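Local coordinates for protein GH5 (Bacteroidetes bacterium AC2a, PDB 4YHE) that probably hydrolyses beta-glucosidic linkages in cellulose, as a cellulase of glycoside hydrolase family 5 associated with a polysaccharide utilization locus, at residues R310-R315 / Q378-S383. Sequence-based numbering, arbitrary orientation.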
ATOM      1  N   ARG A 310       2.863 -16.136 -12.885  1.00 17.83           N
ATOM      2  CA  ARG A 310       2.658 -15.317 -11.699  1.00 16.47           C
ATOM      3  C   ARG A 310       3.868 -15.370 -10.725  1.00 16.99           C
ATOM      4  O   ARG A 310       4.316 -14.348 -10.206  1.00 15.42           O
ATOM      5  CB  ARG A 310       1.352 -15.742 -11.016  1.00 16.99           C
ATOM      6  CG  ARG A 310       0.996 -14.900  -9.787  1.00 16.35           C
ATOM      7  CD  ARG A 310       0.098 -15.672  -8.849  1.00 15.75           C
ATOM      8  NE  ARG A 310      -0.504 -14.867  -7.813  1.00 15.58           N
ATOM      9  CZ  ARG A 310      -1.129 -15.330  -6.726  1.00 14.53           C
ATOM     10  NH1 ARG A 310      -1.197 -16.615  -6.461  1.00 13.96           N
ATOM     11  NH2 ARG A 310      -1.647 -14.486  -5.869  1.00 15.14           N
ATOM     12  N   LEU A 311       4.413 -16.556 -10.509  1.00 16.91           N
ATOM     13  CA  LEU A 311       5.575 -16.710  -9.642  1.00 18.44           C
ATOM     14  C   LEU A 311       6.795 -16.034 -10.247  1.00 17.43           C
ATOM     15  O   LEU A 311       7.525 -15.369  -9.531  1.00 16.31           O
ATOM     16  CB  LEU A 311       5.865 -18.189  -9.336  1.00 18.66           C
ATOM     17  CG  LEU A 311       4.763 -19.001  -8.685  1.00 20.81           C
ATOM     18  CD1 LEU A 311       5.253 -20.401  -8.283  1.00 21.62           C
ATOM     19  CD2 LEU A 311       4.253 -18.304  -7.436  1.00 20.77           C
ATOM     20  N   TYR A 312       6.978 -16.193 -11.561  1.00 17.34           N
ATOM     21  CA  TYR A 312       8.017 -15.489 -12.324  1.00 17.21           C
ATOM     22  C   TYR A 312       7.874 -13.990 -12.172  1.00 16.37           C
ATOM     23  O   TYR A 312       8.818 -13.303 -11.888  1.00 15.62           O
ATOM     24  CB  TYR A 312       7.986 -15.878 -13.816  1.00 17.58           C
ATOM     25  CG  TYR A 312       8.891 -15.042 -14.669  1.00 17.81           C
ATOM     26  CD1 TYR A 312      10.286 -15.181 -14.577  1.00 17.93           C
ATOM     27  CD2 TYR A 312       8.385 -14.108 -15.572  1.00 16.99           C
ATOM     28  CE1 TYR A 312      11.129 -14.404 -15.332  1.00 17.95           C
ATOM     29  CE2 TYR A 312       9.231 -13.347 -16.358  1.00 18.06           C
ATOM     30  CZ  TYR A 312      10.610 -13.499 -16.229  1.00 18.18           C
ATOM     31  OH  TYR A 312      11.479 -12.767 -16.968  1.00 19.79           O
ATOM     32  N   TYR A 313       6.662 -13.480 -12.345  1.00 16.29           N
ATOM     33  CA  TYR A 313       6.419 -12.061 -12.111  1.00 15.33           C
ATOM     34  C   TYR A 313       6.879 -11.594 -10.731  1.00 14.59           C
ATOM     35  O   TYR A 313       7.594 -10.608 -10.630  1.00 14.84           O
ATOM     36  CB  TYR A 313       4.942 -11.811 -12.365  1.00 16.28           C
ATOM     37  CG  TYR A 313       4.397 -10.449 -12.058  1.00 16.66           C
ATOM     38  CD1 TYR A 313       4.484  -9.407 -12.988  1.00 17.94           C
ATOM     39  CD2 TYR A 313       3.699 -10.218 -10.894  1.00 15.81           C
ATOM     40  CE1 TYR A 313       3.893  -8.172 -12.745  1.00 16.69           C
ATOM     41  CE2 TYR A 313       3.111  -8.986 -10.641  1.00 16.02           C
ATOM     42  CZ  TYR A 313       3.216  -7.966 -11.560  1.00 15.95           C
ATOM     43  OH  TYR A 313       2.623  -6.762 -11.305  1.00 14.95           O
ATOM     44  N   PHE A 314       6.534 -12.332  -9.667  1.00 14.99           N
ATOM     45  CA  PHE A 314       6.933 -11.979  -8.350  1.00 14.68           C
ATOM     46  C   PHE A 314       8.470 -12.035  -8.206  1.00 14.22           C
ATOM     47  O   PHE A 314       9.071 -11.132  -7.685  1.00 12.75           O
ATOM     48  CB  PHE A 314       6.269 -12.904  -7.307  1.00 15.45           C
ATOM     49  CG  PHE A 314       4.746 -12.726  -7.154  1.00 14.40           C
ATOM     50  CD1 PHE A 314       4.122 -11.524  -7.387  1.00 16.06           C
ATOM     51  CD2 PHE A 314       3.974 -13.785  -6.752  1.00 15.32           C
ATOM     52  CE1 PHE A 314       2.745 -11.387  -7.231  1.00 16.02           C
ATOM     53  CE2 PHE A 314       2.616 -13.662  -6.560  1.00 16.08           C
ATOM     54  CZ  PHE A 314       1.997 -12.456  -6.803  1.00 15.70           C
ATOM     55  N   ARG A 315       9.097 -13.111  -8.658  1.00 14.82           N
ATOM     56  CA  ARG A 315      10.537 -13.177  -8.519  1.00 16.03           C
ATOM     57  C   ARG A 315      11.204 -12.002  -9.190  1.00 16.00           C
ATOM     58  O   ARG A 315      12.038 -11.329  -8.604  1.00 17.03           O
ATOM     59  CB  ARG A 315      11.084 -14.461  -9.105  1.00 16.83           C
ATOM     60  CG  ARG A 315      10.714 -15.700  -8.349  1.00 18.67           C
ATOM     61  CD  ARG A 315      11.665 -16.847  -8.742  1.00 20.76           C
ATOM     62  NE  ARG A 315      11.573 -17.194 -10.174  1.00 22.90           N
ATOM     63  CZ  ARG A 315      10.591 -17.902 -10.726  1.00 23.11           C
ATOM     64  NH1 ARG A 315       9.591 -18.368  -9.982  1.00 24.80           N
ATOM     65  NH2 ARG A 315      10.615 -18.156 -12.031  1.00 23.30           N
ATOM     66  N   GLN A 378      19.013 -10.805 -14.546  1.00 23.37           N
ATOM     67  CA  GLN A 378      19.298 -11.643 -15.709  1.00 24.52           C
ATOM     68  C   GLN A 378      19.069 -13.133 -15.453  1.00 22.12           C
ATOM     69  O   GLN A 378      18.493 -13.804 -16.295  1.00 22.97           O
ATOM     70  CB  GLN A 378      20.730 -11.397 -16.262  1.00 26.65           C
ATOM     71  CG  GLN A 378      20.926 -12.049 -17.634  1.00 28.97           C
ATOM     72  CD  GLN A 378      20.155 -11.355 -18.747  1.00 32.55           C
ATOM     73  OE1 GLN A 378      20.171 -10.111 -18.857  1.00 36.70           O
ATOM     74  NE2 GLN A 378      19.498 -12.146 -19.608  1.00 33.14           N
ATOM     75  N   SER A 379      19.507 -13.649 -14.307  1.00 22.60           N
ATOM     76  CA  SER A 379      19.317 -15.070 -13.993  1.00 22.19           C
ATOM     77  C   SER A 379      17.851 -15.441 -13.844  1.00 22.22           C
ATOM     78  O   SER A 379      17.441 -16.487 -14.302  1.00 20.52           O
ATOM     79  CB  SER A 379      20.105 -15.518 -12.767  1.00 24.69           C
ATOM     80  OG  SER A 379      19.724 -14.874 -11.576  1.00 27.73           O
ATOM     81  N   ILE A 380      17.054 -14.550 -13.262  1.00 22.92           N
ATOM     82  CA  ILE A 380      15.597 -14.769 -13.208  1.00 21.30           C
ATOM     83  C   ILE A 380      15.006 -14.744 -14.623  1.00 20.29           C
ATOM     84  O   ILE A 380      14.299 -15.667 -15.039  1.00 20.85           O
ATOM     85  CB  ILE A 380      14.928 -13.693 -12.340  1.00 20.60           C
ATOM     86  CG1 ILE A 380      15.464 -13.712 -10.914  1.00 21.18           C
ATOM     87  CG2 ILE A 380      13.433 -13.963 -12.271  1.00 20.47           C
ATOM     88  CD1 ILE A 380      15.247 -12.409 -10.157  1.00 20.15           C
ATOM     89  N   TYR A 381      15.306 -13.676 -15.370  1.00 20.72           N
ATOM     90  CA  TYR A 381      14.926 -13.549 -16.772  1.00 23.34           C
ATOM     91  C   TYR A 381      15.180 -14.831 -17.579  1.00 24.06           C
ATOM     92  O   TYR A 381      14.278 -15.383 -18.232  1.00 21.90           O
ATOM     93  CB  TYR A 381      15.709 -12.392 -17.398  1.00 24.55           C
ATOM     94  CG  TYR A 381      15.240 -11.936 -18.748  1.00 26.56           C
ATOM     95  CD1 TYR A 381      15.764 -12.489 -19.927  1.00 27.38           C
ATOM     96  CD2 TYR A 381      14.291 -10.908 -18.864  1.00 26.48           C
ATOM     97  CE1 TYR A 381      15.345 -12.038 -21.169  1.00 28.58           C
ATOM     98  CE2 TYR A 381      13.866 -10.466 -20.103  1.00 27.88           C
ATOM     99  CZ  TYR A 381      14.397 -11.031 -21.247  1.00 28.78           C
ATOM    100  OH  TYR A 381      13.973 -10.595 -22.464  1.00 30.19           O
ATOM    101  N   ASP A 382      16.402 -15.337 -17.493  1.00 25.40           N
ATOM    102  CA  ASP A 382      16.785 -16.526 -18.278  1.00 27.39           C
ATOM    103  C   ASP A 382      16.085 -17.799 -17.823  1.00 29.41           C
ATOM    104  O   ASP A 382      16.077 -18.796 -18.548  1.00 32.11           O
ATOM    105  CB  ASP A 382      18.303 -16.759 -18.197  1.00 29.63           C
ATOM    106  CG  ASP A 382      19.108 -15.628 -18.800  1.00 31.36           C
ATOM    107  OD1 ASP A 382      18.560 -14.840 -19.606  1.00 31.29           O
ATOM    108  OD2 ASP A 382      20.309 -15.521 -18.442  1.00 36.49           O
ATOM    109  N   SER A 383      15.525 -17.791 -16.623  1.00 27.63           N
ATOM    110  CA  SER A 383      14.811 -18.950 -16.103  1.00 29.12           C
ATOM    111  C   SER A 383      13.283 -18.837 -16.246  1.00 27.33           C
ATOM    112  O   SER A 383      12.548 -19.655 -15.667  1.00 26.14           O
ATOM    113  CB  SER A 383      15.182 -19.165 -14.630  1.00 29.86           C
ATOM    114  OG  SER A 383      14.679 -18.113 -13.809  1.00 36.46           O
TER
HETATM  115  O   HOH W   1      14.867 -17.320 -10.686  1.00 31.29           O
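Y312 and I380 illustrate how two helices can meet with the edge of an aromatic ring turned to the neighbouring helix. The ring of Y312 presents an edge to the last turn of helix 377-382: CE1 lies 3.4 Å from the carbonyl O of I380, near the ring plane, and 3.9 Å from I380 CG2. With CG anti to the backbone N (chi1 172°), Y312 reaches toward the other helix until its OH stands 3.5 Å from Y381 CA, while the hydroxyl itself is hydrogen-bonded to E270. I380 uses both branches. CG2 packs between Y312 CE1 and R315 CB, and CD1 reaches on to the backbone O of R315 at 3.7 Å, an oxygen that also accepts a bond from S367 of helix 357-369. In the TIM barrel of this family 5 enzyme, helix 304-323 connects the seventh and eighth strands, and the C-terminal helix 377-382 lies nearly antiparallel against its outer side; the axes of the two short segments run at 170° and come within 10.3 Å. No direct hydrogen bond crosses the seam. Instead, R315 bends at chi3 (-62°), with Y312 CA under one guanidinium face, offset toward its rim, and its NE makes a weak bond to a water that donates to S383 OG. That serine folds back on its own helix end, where its OG and N both grip I380 O from the same face of the carbonyl. Replacing Y312 by an alanine is likely to leave E270 without its hydroxyl partner and I380 CG2 without the ring edge it packs on. The Y381 ring, whose CD2 lies 3.9 Å from Y312 OH, stacks with H259.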